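Local coordinates for protein D-alanyl-D-alanine carboxypeptidase (Streptococcus pneumoniae R6, PDB 1XP4) that probably trims the terminal D-alanine from peptidoglycan precursor peptides, as a serine-type D-Ala-D-Ala carboxypeptidase of the S11 family, at residues R217-L223 with F235-E241; I18-A22 with M244-T248; L97-V102 with I190-S196. One frame throughout, in Å; residues are numbered along the deposited sequence.

Contacts 1 and 2 belong to one five-stranded antiparallel sheet and share its middle: strand 234-241 of contact 1 lies beside strand 244-253 of contact 2, while strands 220-228 and 17-21 flank that pair. All three contacts are buried, contact 3 farthest from the chain's centre. Contact 2 joins the chain's beginning to a strand more than 200 residues later through regular backbone bonds; contact 1, reaching an edge strand, has looser bonds and more side-chain chemistry. Contact 3, in the helical part, pairs an isoleucine knob with a lysine-glutamate salt bridge. Contacts 1 and 3 both approach predicted active-site residues, contact 3 K44 and K224, contact 1 K224. T191 links them; contacts 2 and 3 do not touch.

Contact 1: R217-L223 with F235-E241; sequences RGGFDGL and FVGTTVE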
loop_
_atom_site.group_PDB
_atom_site.type_symbol
_atom_site.label_atom_id
_atom_site.label_comp_id
_atom_site.label_asym_id
_atom_site.label_seq_id
_atom_site.Cartn_x
_atom_site.Cartn_y
_atom_site.Cartn_z
ATOM N N ARG A 217 17.994 4.777 -2.145
ATOM C CA ARG A 217 18.105 4.003 -0.914
ATOM C C ARG A 217 17.783 2.572 -1.345
ATOM O O ARG A 217 16.651 2.251 -1.709
ATOM C CB ARG A 217 17.121 4.536 0.147
ATOM C CG ARG A 217 16.574 3.519 1.164
ATOM C CD ARG A 217 17.544 3.056 2.249
ATOM N NE ARG A 217 17.684 4.011 3.347
ATOM C CZ ARG A 217 17.948 3.672 4.610
ATOM N NH1 ARG A 217 18.084 2.401 4.956
ATOM N NH2 ARG A 217 18.122 4.607 5.528
ATOM N N GLY A 218 18.809 1.729 -1.336
ATOM C CA GLY A 218 18.651 0.348 -1.750
ATOM C C GLY A 218 17.450 -0.373 -1.171
ATOM O O GLY A 218 17.263 -0.412 0.049
ATOM N N GLY A 219 16.641 -0.955 -2.055
ATOM C CA GLY A 219 15.465 -1.690 -1.624
ATOM C C GLY A 219 14.140 -1.082 -2.049
ATOM O O GLY A 219 13.166 -1.793 -2.286
ATOM N N PHE A 220 14.110 0.236 -2.167
ATOM C CA PHE A 220 12.872 0.954 -2.483
ATOM C C PHE A 220 12.354 0.538 -3.866
ATOM O O PHE A 220 13.065 -0.018 -4.695
ATOM C CB PHE A 220 13.161 2.474 -2.428
ATOM C CG PHE A 220 12.768 3.068 -1.097
ATOM C CD1 PHE A 220 13.690 3.107 -0.066
ATOM C CD2 PHE A 220 11.453 3.435 -0.832
ATOM C CE1 PHE A 220 13.285 3.409 1.225
ATOM C CE2 PHE A 220 11.071 3.759 0.462
ATOM C CZ PHE A 220 11.980 3.727 1.499
ATOM N N ASP A 221 11.030 0.732 -4.051
ATOM C CA ASP A 221 10.364 0.508 -5.351
ATOM C C ASP A 221 8.935 1.079 -5.328
ATOM O O ASP A 221 8.075 0.674 -6.086
ATOM C CB ASP A 221 10.341 -0.982 -5.722
ATOM C CG ASP A 221 9.877 -1.851 -4.559
ATOM O OD1 ASP A 221 9.773 -1.353 -3.448
ATOM O OD2 ASP A 221 9.641 -3.033 -4.769
ATOM N N GLY A 222 8.693 1.985 -4.369
ATOM C CA GLY A 222 7.396 2.688 -4.346
ATOM C C GLY A 222 7.421 3.851 -3.352
ATOM O O GLY A 222 8.397 4.066 -2.666
ATOM N N LEU A 223 6.296 4.607 -3.250
ATOM C CA LEU A 223 5.018 4.177 -3.813
ATOM C C LEU A 223 4.284 5.312 -4.529
ATOM O O LEU A 223 3.678 5.122 -5.570
ATOM C CB LEU A 223 4.149 3.696 -2.649
ATOM C CG LEU A 223 2.926 2.897 -3.115
ATOM C CD1 LEU A 223 3.316 1.606 -3.839
ATOM C CD2 LEU A 223 2.019 2.478 -1.957
ATOM N N PHE A 235 5.141 11.714 1.008
ATOM C CA PHE A 235 5.559 10.549 0.257
ATOM C C PHE A 235 5.229 9.216 0.919
ATOM O O PHE A 235 5.506 9.002 2.101
ATOM C CB PHE A 235 7.065 10.636 0.011
ATOM C CG PHE A 235 7.656 9.403 -0.595
ATOM C CD1 PHE A 235 7.274 8.987 -1.867
ATOM C CD2 PHE A 235 8.606 8.666 0.101
ATOM C CE1 PHE A 235 7.835 7.850 -2.440
ATOM C CE2 PHE A 235 9.175 7.530 -0.456
ATOM C CZ PHE A 235 8.788 7.117 -1.735
ATOM N N VAL A 236 4.626 8.322 0.145
ATOM C CA VAL A 236 4.316 6.996 0.640
ATOM C C VAL A 236 5.386 6.150 -0.017
ATOM O O VAL A 236 5.495 6.138 -1.246
ATOM C CB VAL A 236 2.927 6.479 0.176
ATOM C CG1 VAL A 236 2.693 5.086 0.736
ATOM C CG2 VAL A 236 1.822 7.408 0.645
ATOM N N GLY A 237 6.190 5.469 0.791
ATOM C CA GLY A 237 7.235 4.635 0.235
ATOM C C GLY A 237 7.188 3.214 0.751
ATOM O O GLY A 237 6.827 2.978 1.899
ATOM N N THR A 238 7.525 2.256 -0.105
ATOM C CA THR A 238 7.558 0.859 0.312
ATOM C C THR A 238 8.960 0.351 -0.011
ATOM O O THR A 238 9.588 0.799 -0.971
ATOM C CB THR A 238 6.500 -0.004 -0.420
ATOM O OG1 THR A 238 6.533 -1.338 0.105
ATOM C CG2 THR A 238 6.776 -0.050 -1.915
ATOM N N THR A 239 9.459 -0.577 0.794
ATOM C CA THR A 239 10.799 -1.086 0.573
ATOM C C THR A 239 11.003 -2.425 1.250
ATOM O O THR A 239 10.257 -2.796 2.155
ATOM C CB THR A 239 11.845 -0.114 1.143
ATOM O OG1 THR A 239 13.153 -0.517 0.731
ATOM C CG2 THR A 239 11.797 -0.126 2.661
ATOM N N VAL A 240 12.016 -3.153 0.798
ATOM C CA VAL A 240 12.348 -4.432 1.398
ATOM C C VAL A 240 13.736 -4.256 1.973
ATOM O O VAL A 240 14.721 -4.274 1.237
ATOM C CB VAL A 240 12.390 -5.586 0.377
ATOM C CG1 VAL A 240 12.776 -6.877 1.085
ATOM C CG2 VAL A 240 11.038 -5.746 -0.297
ATOM N N GLU A 241 13.805 -4.068 3.286
ATOM C CA GLU A 241 15.080 -3.881 3.957
ATOM C C GLU A 241 15.276 -4.995 4.971
ATOM O O GLU A 241 14.406 -5.246 5.801
ATOM C CB GLU A 241 15.111 -2.520 4.649
ATOM C CG GLU A 241 16.410 -1.773 4.467
ATOM C CD GLU A 241 16.315 -0.336 4.936
ATOM O OE1 GLU A 241 16.171 -0.119 6.153
ATOM O OE2 GLU A 241 16.376 0.581 4.089
#
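R217 and E241 meet at the open end of the hairpin 220-228/234-241, where the loop R217-G219 enters it and R217 NH1 lies 2.6 Å from E241 OE2 in a salt bridge. The two side chains cross at about a right angle, yet the guanidinium and carboxylate planes are nearly parallel, 18° apart, with OE2 oblique to the guanidinium; the hydrogen bond within the bridge is bent and weak. Helix 262-277 adds to it, D272 and S268 binding R217 NH2 and S275 binding E241 OE1. Past the glycine turn, F220 lays one ring face over T239: T239 CB stands 3.7 Å from the F220 ring centroid and 6° off the normal, a CH-pi contact. F220 CE2 also packs on F235 CE2 at 4.3 Å. D221 N gives a weak bond of 3.4 Å to T238 O. With chi1 at 47°, the D221 carboxylate leans back across T238, OD1 lying 3.6 Å from T238 CG2, and pairs with R245 of the next strand. G222 O receives a weak bond from T238 N at 3.3 Å and also a CA-H of G237. After a peptide modelled as cis, L223 N bonds to V236 O, and the L223 and V236 side chains run alongside each other, CD2 to CG1 at 3.8 Å. L223 directly precedes K224, the predicted substrate-binding lysine of what is probably the KTG motif of this family. The hairpin thus combines an aromatic face over T239, a leucine-valine apolar pair and a salt bridge tied on to helix 262-277.

Contact 2: I18-A22 with M244-T248; sequences IAVEA and MRVIT
V20 and I247 form the hydrogen-bonded pair at the heart of an antiparallel strand pair, its axes 4.6 Å apart and their directions 153° from each other; A19-T248 and E21-V246 are the non-hydrogen-bonded pairs on either side. This is the joint inside the five-stranded sheet of the beta-lactamase/penicillin-binding-protein (serine transpeptidase-like) fold where the first strand meets the last. V20 N reaches I247 O at 2.9 Å, and I247 N returns to V20 O at 2.7 Å, almost straight. As the strand ends, A22 N binds R245 O from 40° above the carbonyl plane. V20 places CG2 against I247 CB at 3.8 Å, on the face where I247 packs against A177 and R178 of helix 170-183. The other face, with A19, V246 and T248, lies under helix 262-277. There the methylene CG of E21 comes to 3.7 Å from CG of the selenomethionine M244; a bend at chi2 (-81°) turns the E21 carboxylate back to the N-H groups of T24 and, weakly, N23. R245 sends its guanidinium away to D221 and T238, while its CB and CG stay beside A22. The methyl CB of A22 rests 3.4 Å from R245 CG and 4.0 Å from I247 CG1.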
loop_
_atom_site.group_PDB
_atom_site.type_symbol
_atom_site.label_atom_id
_atom_site.label_comp_id
_atom_site.label_asym_id
_atom_site.label_seq_id
_atom_site.Cartn_x
_atom_site.Cartn_y
_atom_site.Cartn_z
ATOM N N ILE A 18 3.549 7.286 9.709
ATOM C CA ILE A 18 3.325 5.957 10.258
ATOM C C ILE A 18 4.061 4.971 9.368
ATOM O O ILE A 18 4.162 5.167 8.156
ATOM C CB ILE A 18 1.827 5.568 10.287
ATOM C CG1 ILE A 18 1.644 4.293 11.116
ATOM C CG2 ILE A 18 1.313 5.335 8.866
ATOM C CD1 ILE A 18 0.197 3.906 11.358
ATOM N N ALA A 19 4.578 3.913 9.976
ATOM C CA ALA A 19 5.301 2.891 9.245
ATOM C C ALA A 19 4.737 1.535 9.637
ATOM O O ALA A 19 4.498 1.281 10.817
ATOM C CB ALA A 19 6.778 2.967 9.593
ATOM N N VAL A 20 4.516 0.662 8.662
ATOM C CA VAL A 20 3.990 -0.668 8.973
ATOM C C VAL A 20 4.655 -1.771 8.170
ATOM O O VAL A 20 5.137 -1.539 7.062
ATOM C CB VAL A 20 2.466 -0.763 8.731
ATOM C CG1 VAL A 20 1.750 0.184 9.654
ATOM C CG2 VAL A 20 2.137 -0.454 7.280
ATOM N N GLU A 21 4.696 -2.969 8.745
ATOM C CA GLU A 21 5.274 -4.106 8.047
ATOM C C GLU A 21 4.141 -4.534 7.133
ATOM O O GLU A 21 3.081 -4.932 7.598
ATOM C CB GLU A 21 5.639 -5.205 9.037
ATOM C CG GLU A 21 6.399 -6.366 8.434
ATOM C CD GLU A 21 5.493 -7.350 7.739
ATOM O OE1 GLU A 21 4.518 -7.806 8.381
ATOM O OE2 GLU A 21 5.758 -7.675 6.559
ATOM N N ALA A 22 4.363 -4.419 5.831
ATOM C CA ALA A 22 3.342 -4.730 4.833
ATOM C C ALA A 22 2.475 -5.946 5.102
ATOM O O ALA A 22 1.253 -5.828 5.239
ATOM C CB ALA A 22 3.975 -4.861 3.463
HETATM N N MSE A 244 12.594 -7.626 5.184
HETATM C CA MSE A 244 11.259 -7.196 5.599
HETATM C C MSE A 244 10.685 -6.047 4.769
HETATM O O MSE A 244 11.372 -5.056 4.494
HETATM C CB MSE A 244 11.307 -6.803 7.079
HETATM C CG MSE A 244 10.030 -6.211 7.658
HETATM SE SE MSE A 244 10.224 -5.842 9.568
HETATM C CE MSE A 244 10.943 -4.056 9.502
ATOM N N ARG A 245 9.422 -6.187 4.372
ATOM C CA ARG A 245 8.748 -5.154 3.587
ATOM C C ARG A 245 8.091 -4.133 4.506
ATOM O O ARG A 245 7.284 -4.470 5.376
ATOM C CB ARG A 245 7.689 -5.763 2.675
ATOM C CG ARG A 245 6.986 -4.738 1.823
ATOM C CD ARG A 245 6.893 -5.214 0.392
ATOM N NE ARG A 245 7.344 -4.162 -0.509
ATOM C CZ ARG A 245 7.936 -4.382 -1.676
ATOM N NH1 ARG A 245 8.148 -5.624 -2.095
ATOM N NH2 ARG A 245 8.347 -3.353 -2.408
ATOM N N VAL A 246 8.435 -2.874 4.290
ATOM C CA VAL A 246 7.916 -1.801 5.103
ATOM C C VAL A 246 7.172 -0.793 4.263
ATOM O O VAL A 246 7.632 -0.418 3.184
ATOM C CB VAL A 246 9.061 -1.058 5.827
ATOM C CG1 VAL A 246 8.506 0.139 6.589
ATOM C CG2 VAL A 246 9.795 -2.005 6.770
ATOM N N ILE A 247 6.009 -0.373 4.751
ATOM C CA ILE A 247 5.236 0.649 4.071
ATOM C C ILE A 247 5.416 1.891 4.915
ATOM O O ILE A 247 5.219 1.872 6.125
ATOM C CB ILE A 247 3.753 0.309 3.974
ATOM C CG1 ILE A 247 3.565 -0.939 3.108
ATOM C CG2 ILE A 247 3.007 1.495 3.362
ATOM C CD1 ILE A 247 2.119 -1.232 2.765
ATOM N N THR A 248 5.808 2.968 4.250
ATOM C CA THR A 248 6.091 4.242 4.889
ATOM C C THR A 248 5.166 5.361 4.428
ATOM O O THR A 248 4.922 5.533 3.230
ATOM C CB THR A 248 7.568 4.628 4.608
ATOM O OG1 THR A 248 8.399 4.054 5.621
ATOM C CG2 THR A 248 7.763 6.139 4.570
#

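Contact 3: L97-V102 with I190-S196; sequences LEATLV and ITKKPSS
I190 fits as a knob into a hole formed by L97, E98, L101 and V102, side chains from neighbouring turns of helix 93-103, in the helical part of the beta-lactamase/penicillin-binding-protein (serine transpeptidase-like) fold. Its branch methyl CG2 does most of the touching: I190 CG2 lies 3.9 Å from V102 CG2 and 4.0 Å from L101 CB, and it also meets the E98 backbone at CA. With chi1 at -61°, the longer branch passes toward L97, where I190 CD1 ends 4.3 Å from L97 CD2. The L101 side chain crosses that of I190 at about a right angle, and the methyl CG2 of T191 reaches L101 CB at 4.3 Å. Beside this apolar patch runs a polar one. K193 stretches its chain, extended beyond CG, back to the helix, and K193 NZ forms a salt bridge of 2.8 Å with E98 OE2, though the position of that oxygen is uncertain. The turn that aims K193 is closed by its own N bonding to I190 O. Helix 44-57 borders the same patch: V48 meets L97 and L101, and Y52 meets I190. The L101 side chain comes to about 5 Å from that of K44, the predicted proton acceptor, and about 4 Å from that of K224, predicted to bind substrate, so the patch borders the probable active site. In the hairpin 195-198/201-204, I203 touches V102 and S196. Toward the five-stranded sheet, T191 OG1 is hydrogen-bonded to D221 O.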
loop_
_atom_site.group_PDB
_atom_site.type_symbol
_atom_site.label_atom_id
_atom_site.label_comp_id
_atom_site.label_asym_id
_atom_site.label_seq_id
_atom_site.Cartn_x
_atom_site.Cartn_y
_atom_site.Cartn_z
ATOM N N LEU A 97 -1.864 4.575 -16.738
ATOM C CA LEU A 97 -1.480 4.009 -15.458
ATOM C C LEU A 97 -0.019 4.347 -15.175
ATOM O O LEU A 97 0.341 4.757 -14.071
ATOM C CB LEU A 97 -1.649 2.495 -15.492
ATOM C CG LEU A 97 -2.518 1.881 -14.402
ATOM C CD1 LEU A 97 -2.518 0.369 -14.586
ATOM C CD2 LEU A 97 -1.991 2.267 -13.030
ATOM N N GLU A 98 0.820 4.167 -16.182
ATOM C CA GLU A 98 2.233 4.451 -16.042
ATOM C C GLU A 98 2.400 5.954 -15.812
ATOM O O GLU A 98 3.138 6.370 -14.921
ATOM C CB GLU A 98 2.979 4.007 -17.306
ATOM C CG GLU A 98 4.447 3.661 -17.095
ATOM C CD GLU A 98 4.788 2.253 -17.563
ATOM O OE1 GLU A 98 4.073 1.304 -17.180
ATOM O OE2 GLU A 98 5.778 2.089 -18.306
ATOM N N ALA A 99 1.700 6.763 -16.605
ATOM C CA ALA A 99 1.773 8.217 -16.475
ATOM C C ALA A 99 1.287 8.680 -15.095
ATOM O O ALA A 99 1.851 9.606 -14.505
ATOM C CB ALA A 99 0.956 8.879 -17.569
ATOM N N THR A 100 0.247 8.028 -14.581
ATOM C CA THR A 100 -0.309 8.371 -13.276
ATOM C C THR A 100 0.647 8.082 -12.117
ATOM O O THR A 100 0.965 8.969 -11.326
ATOM C CB THR A 100 -1.637 7.606 -13.007
ATOM O OG1 THR A 100 -2.655 8.083 -13.891
ATOM C CG2 THR A 100 -2.104 7.816 -11.584
ATOM N N LEU A 101 1.107 6.842 -12.020
ATOM C CA LEU A 101 1.982 6.448 -10.928
ATOM C C LEU A 101 3.412 6.962 -10.993
ATOM O O LEU A 101 4.012 7.261 -9.964
ATOM C CB LEU A 101 1.992 4.926 -10.812
ATOM C CG LEU A 101 0.661 4.302 -10.388
ATOM C CD1 LEU A 101 0.713 2.795 -10.546
ATOM C CD2 LEU A 101 0.371 4.681 -8.951
ATOM N N VAL A 102 3.958 7.074 -12.196
ATOM C CA VAL A 102 5.332 7.531 -12.354
ATOM C C VAL A 102 5.514 9.048 -12.390
ATOM O O VAL A 102 6.444 9.580 -11.779
ATOM C CB VAL A 102 5.951 6.936 -13.632
ATOM C CG1 VAL A 102 7.377 7.435 -13.798
ATOM C CG2 VAL A 102 5.911 5.415 -13.563
ATOM N N ILE A 190 5.479 -0.940 -11.679
ATOM C CA ILE A 190 5.366 0.362 -12.308
ATOM C C ILE A 190 6.087 1.397 -11.442
ATOM O O ILE A 190 7.078 1.976 -11.877
ATOM C CB ILE A 190 3.884 0.781 -12.499
ATOM C CG1 ILE A 190 3.164 -0.222 -13.405
ATOM C CG2 ILE A 190 3.817 2.175 -13.106
ATOM C CD1 ILE A 190 1.689 0.009 -13.524
ATOM N N THR A 191 5.605 1.603 -10.214
ATOM C CA THR A 191 6.189 2.578 -9.282
ATOM C C THR A 191 7.714 2.449 -9.212
ATOM O O THR A 191 8.444 3.427 -9.025
ATOM C CB THR A 191 5.588 2.413 -7.851
ATOM O OG1 THR A 191 5.879 1.103 -7.346
ATOM C CG2 THR A 191 4.077 2.607 -7.878
ATOM N N LYS A 192 8.167 1.217 -9.379
ATOM C CA LYS A 192 9.572 0.839 -9.369
ATOM C C LYS A 192 10.384 1.616 -10.425
ATOM O O LYS A 192 11.441 2.160 -10.130
ATOM C CB LYS A 192 9.636 -0.668 -9.650
ATOM C CG LYS A 192 10.954 -1.378 -9.464
ATOM C CD LYS A 192 10.756 -2.849 -9.846
ATOM C CE LYS A 192 11.970 -3.726 -9.526
ATOM N NZ LYS A 192 12.198 -3.916 -8.066
ATOM N N LYS A 193 9.881 1.669 -11.654
ATOM C CA LYS A 193 10.574 2.351 -12.742
ATOM C C LYS A 193 10.975 3.800 -12.480
ATOM O O LYS A 193 10.139 4.637 -12.151
ATOM C CB LYS A 193 9.713 2.322 -13.999
ATOM C CG LYS A 193 9.339 0.950 -14.471
ATOM C CD LYS A 193 8.440 1.047 -15.683
ATOM C CE LYS A 193 8.018 -0.330 -16.159
ATOM N NZ LYS A 193 7.061 -0.212 -17.281
ATOM N N PRO A 194 12.267 4.118 -12.634
ATOM C CA PRO A 194 12.738 5.490 -12.414
ATOM C C PRO A 194 12.417 6.380 -13.617
ATOM O O PRO A 194 12.513 7.605 -13.553
ATOM C CB PRO A 194 14.231 5.305 -12.186
ATOM C CG PRO A 194 14.544 4.101 -13.012
ATOM C CD PRO A 194 13.400 3.182 -12.723
ATOM N N SER A 195 12.037 5.742 -14.718
ATOM C CA SER A 195 11.654 6.437 -15.950
ATOM C C SER A 195 11.009 5.408 -16.865
ATOM O O SER A 195 11.341 4.222 -16.816
ATOM C CB SER A 195 12.860 7.101 -16.654
ATOM O OG SER A 195 13.743 6.175 -17.267
ATOM N N SER A 196 10.074 5.863 -17.687
ATOM C CA SER A 196 9.375 4.972 -18.593
ATOM C C SER A 196 9.009 5.744 -19.846
ATOM O O SER A 196 9.410 6.897 -20.011
ATOM C CB SER A 196 8.117 4.429 -17.909
ATOM O OG SER A 196 7.340 3.651 -18.798
#